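Local coordinates for protein cyanophage-like gp41-1 intein (PDB 6QAZ) that probably carries out protein splicing, excising itself from a host polypeptide and joining the flanking segments by a peptide bond, as inteins do, at residues I52-G57 with L87-M92; G79-G84 with K95-I100. All blocks are in the same frame, centred on the assembly; numbering follows the deposited sequence. Where two conformers were deposited one is given.

Interaction 1 (I52-G57 with L87-M92); sequences ITLEDG and LYVKEM
The backbones come nearest at Leu54 and Leu87, whose CA atoms stay 8.0 Å apart; strand 52-54 passes strand 87-89 with 9.9 Å between axes and 63° between chain directions. At that spacing the contact is made by side chains, all of them apolar but one: packing between non-adjacent strands of a curled antiparallel sheet, in the interior of the all-beta fold. Leu54 is the hub, using one methyl for each neighbour. Its CD1 lies 3.5 Å from CG1 of Val89, the two chains side by side but heading opposite ways, whereas its CD2 stands 4.1 Å from CD1 of Leu87, whose side chain crosses it at about a right angle. That same Leu87 methyl receives CG2 of Ile52 at 4.2 Å. At the end of the strand, Leu54 to Gly57 form a type I turn, closed by Gly57 N on Leu54 O at 2.9 Å. Within it chi1 of 64° turns the Asp56 carboxylate toward Val89, OD2 4.0 Å from both methyls, while its salt bridge goes to Lys58. Strand 93-113 pairs antiparallel with both strands and bridges them; its Ile97 touches Leu54. Ile124 of strand 124-127 also packs on Leu54 and Leu87, and Phe68 of strand 68-70 on Ile52 and Leu87.

Interaction 2 (G79-G84 with K95-I100); sequences GGLKEG and KKILKI
Gly84 and Glu83 of the loop 79-84 bond to Ile97 and Ile100, the residues flanking a classic beta bulge of strand 93-113 in which Leu98 and Lys99 both face Thr53 of strand 45-54. Gly84 N donates to Ile97 O at 2.9 Å. The neighbouring Glu83 CA lies 3.5 Å from the same oxygen in a CA-H...O contact, so the loop backbone meets this carbonyl twice. In the conformer given, Glu83 then runs along the strand: with CG anti to its carbonyl carbon (chi1 -59°) and the chain extended beyond, CG passes 3.5 Å from Lys99 CA, and OE2 accepts the backbone N-H of Ile100 at 3.1 Å. That donor approaches from the anti side of the carboxylate, 31° out of its plane. On the interior side, buried Leu81 and Ile97 cross at about a right angle, CD1 to CD1 3.8 Å, and both touch Leu87 and Ile52. CD1 of Ile100 ends 3.4 Å from Leu81 O, over the loop backbone. The chemistry thus divides in two: Leu81 and Ile97 continue the apolar interior, while exposed Glu83, in that conformer, supplies an acceptor for a strand N-H just past the bulge. Its charge may help this bond, but the anti, out-of-plane approach and a second acceptor, Ile100 O at 3.5 Å from OE2, leave it less than ideal.

How the interactions relate
The centres of interactions 1 and 2 lie 11 Å apart, on the same side of the chain's centre, and their segments alternate in sequence: 52-57, 79-84, 87-92, 95-100. Both contacts reach the antiparallel sheet in which strand 93-113 is neighbour to strands 45-54 and 86-89; the loop 79-84, which leads into strand 86-89, is bonded to residues of strand 93-113. They also touch directly. Thr53 O is 2.8 Å from Leu98 N and Glu55 OE2 is 2.8 Å from Lys96 N, both probable hydrogen bonds, while Leu54 packs its CB against Lys96 O. Strand 93-113 is thus the common element, tying a turn, a loop and two strands into one continuous part of the all-beta intein fold.

Interaction 1 (I52-G57 with L87-M92)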
# COMPACT_ATOMS: atom_id res chain seq x y z
N ILE A 52 -0.87 -9.87 -1.43
CA ILE A 52 -1.41 -9.71 -2.79
C ILE A 52 -0.27 -9.85 -3.76
O ILE A 52 0.74 -9.15 -3.62
CB ILE A 52 -2.09 -8.34 -2.92
CG1 ILE A 52 -3.20 -8.17 -1.90
CG2 ILE A 52 -2.56 -8.13 -4.34
CD1 ILE A 52 -3.79 -6.80 -1.85
N THR A 53 -0.40 -10.73 -4.74
CA THR A 53 0.61 -10.95 -5.78
C THR A 53 0.01 -10.61 -7.14
O THR A 53 -1.08 -11.14 -7.48
CB THR A 53 1.11 -12.40 -5.80
OG1 THR A 53 1.60 -12.73 -4.49
CG2 THR A 53 2.20 -12.61 -6.83
N LEU A 54 0.68 -9.77 -7.91
CA LEU A 54 0.21 -9.37 -9.23
C LEU A 54 0.87 -10.22 -10.32
O LEU A 54 1.85 -10.93 -10.11
CB LEU A 54 0.53 -7.89 -9.48
CG LEU A 54 -0.01 -6.92 -8.42
CD1 LEU A 54 0.26 -5.52 -8.84
CD2 LEU A 54 -1.49 -7.14 -8.14
N GLU A 55 0.33 -10.08 -11.53
CA GLU A 55 0.77 -10.93 -12.67
C GLU A 55 2.20 -10.60 -13.10
O GLU A 55 2.80 -11.43 -13.81
CB GLU A 55 -0.20 -10.81 -13.82
CG GLU A 55 -0.27 -9.45 -14.39
CD GLU A 55 -1.18 -9.31 -15.60
OE1 GLU A 55 -1.24 -10.27 -16.43
OE2 GLU A 55 -1.94 -8.33 -15.68
N ASP A 56 2.76 -9.45 -12.72
CA ASP A 56 4.17 -9.09 -12.98
C ASP A 56 5.07 -9.48 -11.81
O ASP A 56 6.26 -9.09 -11.82
CB ASP A 56 4.30 -7.64 -13.36
CG ASP A 56 3.89 -6.71 -12.24
OD1 ASP A 56 3.52 -7.19 -11.15
OD2 ASP A 56 3.94 -5.47 -12.50
N GLY A 57 4.56 -10.21 -10.85
CA GLY A 57 5.35 -10.65 -9.71
C GLY A 57 5.29 -9.74 -8.51
O GLY A 57 5.67 -10.17 -7.42
N LEU A 87 -4.88 -3.94 -10.12
CA LEU A 87 -4.30 -2.80 -9.43
C LEU A 87 -3.46 -2.00 -10.41
O LEU A 87 -3.13 -2.47 -11.48
CB LEU A 87 -3.48 -3.24 -8.22
CG LEU A 87 -4.22 -4.04 -7.16
CD1 LEU A 87 -3.35 -4.28 -5.95
CD2 LEU A 87 -5.52 -3.35 -6.74
N TYR A 88 -3.07 -0.80 -10.01
CA TYR A 88 -2.16 0.03 -10.79
C TYR A 88 -0.75 -0.15 -10.28
O TYR A 88 -0.52 -0.13 -9.07
CB TYR A 88 -2.56 1.50 -10.68
CG TYR A 88 -3.92 1.82 -11.24
CD1 TYR A 88 -4.11 2.07 -12.58
CD2 TYR A 88 -5.04 1.86 -10.42
CE1 TYR A 88 -5.37 2.37 -13.08
CE2 TYR A 88 -6.30 2.15 -10.90
CZ TYR A 88 -6.47 2.41 -12.24
OH TYR A 88 -7.74 2.64 -12.72
N VAL A 89 0.19 -0.27 -11.21
CA VAL A 89 1.62 -0.33 -10.87
C VAL A 89 2.29 0.89 -11.47
O VAL A 89 1.75 1.57 -12.32
CB VAL A 89 2.29 -1.63 -11.32
CG1 VAL A 89 1.60 -2.81 -10.69
CG2 VAL A 89 2.41 -1.75 -12.83
N LYS A 90 3.49 1.16 -11.04
CA LYS A 90 4.15 2.38 -11.52
C LYS A 90 4.34 2.23 -13.02
O LYS A 90 4.79 1.20 -13.47
CB LYS A 90 5.42 2.68 -10.75
CG LYS A 90 6.02 4.05 -10.98
CD LYS A 90 7.23 4.35 -10.09
CE LYS A 90 8.06 5.49 -10.61
NZ LYS A 90 9.37 5.54 -9.93
N GLU A 91 4.06 3.21 -13.88
CA GLU A 91 3.22 4.39 -13.78
C GLU A 91 1.85 4.13 -14.43
O GLU A 91 1.65 4.17 -15.70
CB GLU A 91 3.83 5.56 -14.52
CG GLU A 91 3.32 6.91 -14.04
CD GLU A 91 3.54 7.12 -12.55
OE1 GLU A 91 4.67 7.04 -12.09
OE2 GLU A 91 2.58 7.32 -11.86
N MET A 92 0.89 4.04 -13.56
CA MET A 92 -0.54 3.81 -13.81
C MET A 92 -0.78 2.72 -14.86
O MET A 92 -1.68 2.86 -15.64
CB MET A 92 -1.19 5.13 -14.20
CG MET A 92 -1.18 6.14 -13.07
SD MET A 92 -2.04 5.53 -11.65
CE MET A 92 -3.76 5.60 -12.12

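Interaction 2 (G79-G84 with K95-I100)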
# COMPACT_ATOMS: atom_id res chain seq x y z
N GLY A 79 -13.77 -5.73 1.66
CA GLY A 79 -14.81 -5.25 0.72
C GLY A 79 -14.81 -5.93 -0.62
O GLY A 79 -15.56 -5.49 -1.49
N GLY A 80 -14.08 -7.02 -0.77
CA GLY A 80 -14.19 -7.85 -1.98
C GLY A 80 -13.05 -7.74 -2.96
O GLY A 80 -13.12 -8.34 -4.04
N LEU A 81 -11.97 -7.02 -2.64
CA LEU A 81 -10.80 -7.03 -3.55
C LEU A 81 -10.34 -8.48 -3.69
O LEU A 81 -10.14 -9.15 -2.69
CB LEU A 81 -9.70 -6.17 -2.96
CG LEU A 81 -8.47 -6.01 -3.84
CD1 LEU A 81 -8.81 -5.25 -5.12
CD2 LEU A 81 -7.41 -5.26 -3.09
N LYS A 82 -10.19 -8.96 -4.92
CA LYS A 82 -9.91 -10.39 -5.13
C LYS A 82 -9.15 -10.60 -6.43
O LYS A 82 -9.03 -9.73 -7.31
CB LYS A 82 -11.21 -11.17 -5.18
CG LYS A 82 -12.09 -10.74 -6.30
CD LYS A 82 -13.37 -11.56 -6.40
CE LYS A 82 -14.30 -11.51 -5.19
NZ LYS A 82 -14.93 -10.17 -4.99
N GLU A 83 -8.68 -11.82 -6.51
CA GLU A 83 -7.99 -12.29 -7.71
C GLU A 83 -8.84 -11.99 -8.95
O GLU A 83 -10.08 -12.16 -8.94
CB GLU A 83 -7.68 -13.78 -7.56
CG GLU A 83 -6.81 -14.08 -6.34
CD GLU A 83 -6.96 -15.45 -5.70
OE1 GLU A 83 -7.36 -16.43 -6.42
OE2 GLU A 83 -6.77 -15.51 -4.44
N GLY A 84 -8.17 -11.56 -10.00
CA GLY A 84 -8.78 -11.23 -11.27
C GLY A 84 -9.12 -9.78 -11.43
O GLY A 84 -9.40 -9.35 -12.56
N LYS A 95 -2.47 -4.11 -13.71
CA LYS A 95 -1.96 -5.48 -13.59
C LYS A 95 -2.92 -6.31 -12.78
O LYS A 95 -3.39 -5.89 -11.71
CB LYS A 95 -0.57 -5.50 -12.96
CG LYS A 95 0.52 -4.88 -13.82
CD LYS A 95 0.83 -5.65 -15.08
CE LYS A 95 1.78 -4.91 -15.98
NZ LYS A 95 2.04 -5.69 -17.20
N LYS A 96 -3.20 -7.50 -13.27
CA LYS A 96 -4.12 -8.43 -12.59
C LYS A 96 -3.55 -8.90 -11.26
O LYS A 96 -2.38 -9.27 -11.18
CB LYS A 96 -4.34 -9.65 -13.48
CG LYS A 96 -5.13 -9.57 -14.78
CD LYS A 96 -6.58 -9.74 -14.52
CE LYS A 96 -7.40 -9.39 -15.73
NZ LYS A 96 -7.21 -10.37 -16.84
N ILE A 97 -4.43 -9.02 -10.29
CA ILE A 97 -4.15 -9.77 -9.05
C ILE A 97 -4.22 -11.25 -9.37
O ILE A 97 -5.26 -11.74 -9.80
CB ILE A 97 -5.13 -9.40 -7.95
CG1 ILE A 97 -5.02 -7.92 -7.56
CG2 ILE A 97 -4.89 -10.28 -6.73
CD1 ILE A 97 -6.10 -7.47 -6.60
N LEU A 98 -3.12 -11.95 -9.17
CA LEU A 98 -3.10 -13.42 -9.35
C LEU A 98 -3.57 -14.14 -8.09
O LEU A 98 -4.22 -15.19 -8.23
CB LEU A 98 -1.70 -13.90 -9.66
CG LEU A 98 -1.12 -13.55 -11.01
CD1 LEU A 98 0.19 -14.29 -11.17
CD2 LEU A 98 -2.03 -13.88 -12.16
N LYS A 99 -3.19 -13.64 -6.91
CA LYS A 99 -3.41 -14.35 -5.66
C LYS A 99 -3.61 -13.34 -4.57
O LYS A 99 -2.88 -12.36 -4.53
CB LYS A 99 -2.21 -15.24 -5.25
CG LYS A 99 -1.72 -16.25 -6.23
CD LYS A 99 -0.47 -16.87 -5.73
CE LYS A 99 0.36 -17.39 -6.89
NZ LYS A 99 1.44 -18.31 -6.49
N ILE A 100 -4.46 -13.69 -3.63
CA ILE A 100 -4.49 -13.05 -2.31
C ILE A 100 -4.41 -14.17 -1.29
O ILE A 100 -5.22 -15.12 -1.33
CB ILE A 100 -5.73 -12.19 -2.11
CG1 ILE A 100 -5.83 -11.14 -3.23
CG2 ILE A 100 -5.67 -11.55 -0.73
CD1 ILE A 100 -6.87 -10.10 -3.06